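Local coordinates for protein hydrolase (Rhizobium meliloti, PDB 5HOE) that hydrolyses acetyl esters of carbohydrates, working as an octameric acetylesterase of the GDSL-like (SGNH) hydrolase family, at residues S85-L88 with P89-A93; I208-A212 with E213-R217. All coordinates share one frame; numbering follows the deposited sequence.

How the contacts relate
Contact 1 comes first along the chain, inside helix 84-95; contact 2 follows near the C-terminal end, where the loop after strand 192-195 turns into helix 212-229. Their centres lie 27 Å apart on opposite sides of the chain's centre, with about 18 Å between nearest atoms, so they do not touch. Both belong to the same SGNH-type fold, built round a parallel sheet in which strand 17-23 lies between 60-66 and 100-104. Contact 1 rests on strand 17-23 and on helix 118-133 and meets a second subunit, so it forms part of a subunit interface of the octamer. Contact 2 touches no other subunit and carries the histidine of the probable catalytic triad.

Contact 1. Residues S85-L88 with P89-A93; sequences STYL and PMALA
Leu88 and Leu92 meet one turn apart on helix 84-95, an alpha-helix with an internal proline that packs against strand 17-23 and helix 118-133 of the SGNH-type fold. Starting at CB, the Leu92 side chain climbs over its neighbour's backbone: CB lies 3.6 Å from Leu88 O, and CG comes closer still. Beyond it, Leu92 CD1 rests 3.9 Å from Leu88 CG, while the other methyl, CD2, lies beside Leu88 CD1. Leu88 swings its CG anti to the backbone N (chi1 -176°), and the two side chains cross at a slant. An alanine in place of Leu92 would probably leave Leu88 CG and CD1 without this neighbour and open a gap toward Leu20 of strand 17-23. The same pair is tied by Leu92 N donating to Leu88 O (2.9 Å, 167°).

Pro89 kinks the helix. It has no N-H to offer, and its CD sits 3.4 Å from Ser85 O, which accepts from Gln131 NE2 instead. One residue on, a water bridges the opened turn, donating to Thr86 O (2.7 Å) and accepting from Met90 N. Tyr87, whose OH bonds Glu65, stacks its ring on Tyr87 of the second subunit; within its own helix, Tyr87 CE1 touches Ala91 CB obliquely at 3.7 Å.

Contact 2. Residues I208-A212 with E213-R217; sequences IHLSA and ETNIR. With PO4 (phosphate ion), chain E.
Asn215 turns the oxygen of its flat carboxamide to Leu210, OD1 lying 3.3 Å from Leu210 CD1, while ND2 donates to Gln46 O. The other flat group, the His209 imidazole, carries Ile208 CG2 on one face, 3.6 Å above the plane over the ring centre, and also stacks with the Trp30 ring. At its edge, in plane, NE2 donates an almost straight bond to phosphate O3 (2.6 Å, 170°), and ND1 is bonded to Asp206. These placements fit the Ser25-His209-Asp206 triad of an SGNH hydrolase. The phosphate, probably from the crystallisation liquor, is also held by Ser25 N, Ala69 N and Asn108 ND2, consistent with an oxyanion hole.

Past His209 the loop runs into the N-cap of helix 212-229. Ser211 is the cap: its OG stands between the backbone N and the carbonyl carbon (chi1 72°), and from there it accepts from Thr214 N at 3.2 Å. The first helical turn is continued by Asn215 N donating to Ser211 O (3.0 Å). Asp203 OD2 bonds both Ser211 OG and Thr214 OG1; Glu213 OE1 stands close to the same carboxylate, which may raise the pKa of one of the two. On the inner side, Thr214 CG2 presses against Leu210, the two side chains crossing at about a right angle, with 4.0 Å from that methyl to Leu210 CB.

Contact 1. Residues S85-L88 with P89-A93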
loop_
_atom_site.group_PDB
_atom_site.type_symbol
_atom_site.label_atom_id
_atom_site.label_comp_id
_atom_site.label_asym_id
_atom_site.label_seq_id
_atom_site.Cartn_x
_atom_site.Cartn_y
_atom_site.Cartn_z
ATOM N N SER A 85 -8.292 17.415 -2.516
ATOM C CA SER A 85 -9.001 16.442 -3.336
ATOM C C SER A 85 -9.336 15.170 -2.545
ATOM O O SER A 85 -10.186 14.393 -2.978
ATOM C CB SER A 85 -8.175 16.116 -4.587
ATOM O OG SER A 85 -7.065 15.283 -4.258
ATOM N N THR A 86 -8.657 14.926 -1.415
ATOM C CA THR A 86 -9.024 13.790 -0.573
ATOM C C THR A 86 -10.356 14.014 0.144
ATOM O O THR A 86 -11.101 13.056 0.373
ATOM C CB THR A 86 -7.893 13.517 0.424
ATOM O OG1 THR A 86 -6.694 13.223 -0.295
ATOM C CG2 THR A 86 -8.234 12.354 1.374
ATOM N N TYR A 87 -10.644 15.255 0.535
ATOM C CA TYR A 87 -11.808 15.635 1.342
ATOM C C TYR A 87 -12.998 16.119 0.516
ATOM O O TYR A 87 -14.143 15.978 0.964
ATOM C CB TYR A 87 -11.366 16.768 2.289
ATOM C CG TYR A 87 -12.327 17.377 3.320
ATOM C CD1 TYR A 87 -13.191 18.431 2.998
ATOM C CD2 TYR A 87 -12.298 16.951 4.645
ATOM C CE1 TYR A 87 -14.026 19.004 3.965
ATOM C CE2 TYR A 87 -13.112 17.516 5.603
ATOM C CZ TYR A 87 -13.966 18.545 5.268
ATOM O OH TYR A 87 -14.780 19.087 6.254
ATOM N N LEU A 88 -12.777 16.698 -0.671
ATOM C CA LEU A 88 -13.884 17.335 -1.388
ATOM C C LEU A 88 -15.030 16.378 -1.718
ATOM O O LEU A 88 -16.193 16.755 -1.508
ATOM C CB LEU A 88 -13.359 18.103 -2.608
ATOM C CG LEU A 88 -14.398 18.907 -3.393
ATOM C CD1 LEU A 88 -15.070 19.970 -2.530
ATOM C CD2 LEU A 88 -13.757 19.568 -4.594
ATOM N N PRO A 89 -14.804 15.165 -2.232
ATOM C CA PRO A 89 -15.965 14.293 -2.514
ATOM C C PRO A 89 -16.847 14.036 -1.307
ATOM O O PRO A 89 -18.077 14.132 -1.414
ATOM C CB PRO A 89 -15.327 13.018 -3.089
ATOM C CG PRO A 89 -14.043 13.525 -3.713
ATOM C CD PRO A 89 -13.550 14.583 -2.739
ATOM N N MET A 90 -16.246 13.783 -0.143
ATOM C CA MET A 90 -17.012 13.633 1.098
ATOM C C MET A 90 -17.782 14.913 1.453
ATOM O O MET A 90 -18.944 14.863 1.892
ATOM C CB MET A 90 -16.044 13.258 2.242
ATOM C CG MET A 90 -15.470 11.843 2.177
ATOM S SD MET A 90 -14.389 11.398 3.573
ATOM C CE MET A 90 -12.736 11.591 2.912
ATOM N N ALA A 91 -17.160 16.076 1.278
ATOM C CA ALA A 91 -17.840 17.316 1.631
ATOM C C ALA A 91 -19.012 17.582 0.701
ATOM O O ALA A 91 -20.077 18.034 1.145
ATOM C CB ALA A 91 -16.857 18.482 1.580
ATOM N N LEU A 92 -18.838 17.314 -0.592
ATOM C CA LEU A 92 -19.938 17.511 -1.529
ATOM C C LEU A 92 -21.144 16.678 -1.133
ATOM O O LEU A 92 -22.275 17.180 -1.077
ATOM C CB LEU A 92 -19.485 17.160 -2.947
ATOM C CG LEU A 92 -18.422 18.103 -3.553
ATOM C CD1 LEU A 92 -17.763 17.522 -4.805
ATOM C CD2 LEU A 92 -18.998 19.489 -3.847
ATOM N N ALA A 93 -20.916 15.394 -0.838
ATOM C CA ALA A 93 -22.015 14.486 -0.535
ATOM C C ALA A 93 -22.684 14.869 0.771
ATOM O O ALA A 93 -23.892 14.660 0.935
ATOM C CB ALA A 93 -21.505 13.041 -0.507
HETATM O O HOH W 1 -13.629 12.488 -0.220
#

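Contact 2. Residues I208-A212 with E213-R217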
loop_
_atom_site.group_PDB
_atom_site.type_symbol
_atom_site.label_atom_id
_atom_site.label_comp_id
_atom_site.label_asym_id
_atom_site.label_seq_id
_atom_site.Cartn_x
_atom_site.Cartn_y
_atom_site.Cartn_z
ATOM N N ILE A 208 1.174 36.759 2.904
ATOM C CA ILE A 208 0.410 35.565 2.522
ATOM C C ILE A 208 -1.092 35.786 2.737
ATOM O O ILE A 208 -1.911 35.473 1.873
ATOM C CB ILE A 208 0.892 34.334 3.323
ATOM C CG1 ILE A 208 2.352 34.014 3.012
ATOM C CG2 ILE A 208 0.025 33.116 3.010
ATOM C CD1 ILE A 208 3.061 33.269 4.109
ATOM N N HIS A 209 -1.468 36.330 3.889
ATOM C CA HIS A 209 -2.865 36.435 4.262
ATOM C C HIS A 209 -3.383 37.858 4.051
ATOM O O HIS A 209 -2.661 38.746 3.579
ATOM C CB HIS A 209 -3.049 35.897 5.682
ATOM C CG HIS A 209 -2.506 34.511 5.866
ATOM N ND1 HIS A 209 -1.313 34.255 6.507
ATOM C CD2 HIS A 209 -2.979 33.310 5.463
ATOM C CE1 HIS A 209 -1.088 32.949 6.507
ATOM N NE2 HIS A 209 -2.070 32.358 5.857
ATOM N N LEU A 210 -4.673 38.056 4.354
ATOM C CA LEU A 210 -5.399 39.260 3.960
ATOM C C LEU A 210 -5.975 39.994 5.167
ATOM O O LEU A 210 -6.249 39.403 6.213
ATOM C CB LEU A 210 -6.537 38.905 2.992
ATOM C CG LEU A 210 -6.281 37.948 1.831
ATOM C CD1 LEU A 210 -7.598 37.608 1.161
ATOM C CD2 LEU A 210 -5.323 38.589 0.878
ATOM N N SER A 211 -6.137 41.305 5.012
ATOM C CA SER A 211 -6.808 42.135 5.997
ATOM C C SER A 211 -8.315 41.938 5.936
ATOM O O SER A 211 -8.858 41.433 4.952
ATOM C CB SER A 211 -6.481 43.605 5.731
ATOM O OG SER A 211 -7.134 44.081 4.573
ATOM N N ALA A 212 -8.997 42.374 6.997
ATOM C CA ALA A 212 -10.456 42.299 7.018
ATOM C C ALA A 212 -11.072 43.089 5.866
ATOM O O ALA A 212 -12.011 42.610 5.199
ATOM C CB ALA A 212 -11.001 42.787 8.364
ATOM N N GLU A 213 -10.585 44.316 5.622
ATOM C CA GLU A 213 -11.220 45.119 4.577
ATOM C C GLU A 213 -11.065 44.466 3.207
ATOM O O GLU A 213 -11.972 44.551 2.361
ATOM C CB GLU A 213 -10.716 46.573 4.582
ATOM C CG GLU A 213 -9.223 46.792 4.364
ATOM C CD GLU A 213 -8.801 46.831 2.898
ATOM O OE1 GLU A 213 -7.581 46.750 2.640
ATOM O OE2 GLU A 213 -9.656 46.973 1.999
ATOM N N THR A 214 -9.923 43.818 2.971
ATOM C CA THR A 214 -9.714 43.100 1.718
ATOM C C THR A 214 -10.604 41.858 1.628
ATOM O O THR A 214 -11.123 41.549 0.553
ATOM C CB THR A 214 -8.236 42.751 1.567
ATOM O OG1 THR A 214 -7.518 43.931 1.185
ATOM C CG2 THR A 214 -8.006 41.687 0.501
ATOM N N ASN A 215 -10.797 41.130 2.742
ATOM C CA ASN A 215 -11.769 40.036 2.743
ATOM C C ASN A 215 -13.160 40.529 2.369
ATOM O O ASN A 215 -13.906 39.842 1.659
ATOM C CB ASN A 215 -11.843 39.383 4.122
ATOM C CG ASN A 215 -10.669 38.470 4.413
ATOM O OD1 ASN A 215 -9.946 38.003 3.512
ATOM N ND2 ASN A 215 -10.486 38.188 5.689
ATOM N N ILE A 216 -13.539 41.705 2.872
ATOM C CA ILE A 216 -14.870 42.236 2.612
ATOM C C ILE A 216 -15.000 42.653 1.153
ATOM O O ILE A 216 -15.990 42.324 0.483
ATOM C CB ILE A 216 -15.186 43.380 3.594
ATOM C CG1 ILE A 216 -15.305 42.796 5.004
ATOM C CG2 ILE A 216 -16.444 44.149 3.177
ATOM C CD1 ILE A 216 -15.300 43.827 6.091
ATOM N N ARG A 217 -13.995 43.362 0.624
ATOM C CA ARG A 217 -14.021 43.694 -0.801
ATOM C C ARG A 217 -14.089 42.434 -1.654
ATOM O O ARG A 217 -14.859 42.376 -2.621
ATOM C CB ARG A 217 -12.821 44.572 -1.178
ATOM C CG ARG A 217 -12.542 44.689 -2.670
ATOM C CD ARG A 217 -11.977 46.062 -3.029
ATOM N NE ARG A 217 -11.074 46.037 -4.186
ATOM C CZ ARG A 217 -11.355 46.509 -5.401
ATOM N NH1 ARG A 217 -12.534 47.057 -5.667
ATOM N NH2 ARG A 217 -10.441 46.439 -6.366
HETATM P P PO4 E . -2.069 29.078 4.318
HETATM O O1 PO4 E . -3.267 28.317 3.828
HETATM O O2 PO4 E . -1.631 30.053 3.258
HETATM O O3 PO4 E . -2.186 29.750 5.663
HETATM O O4 PO4 E . -0.951 28.144 4.655
#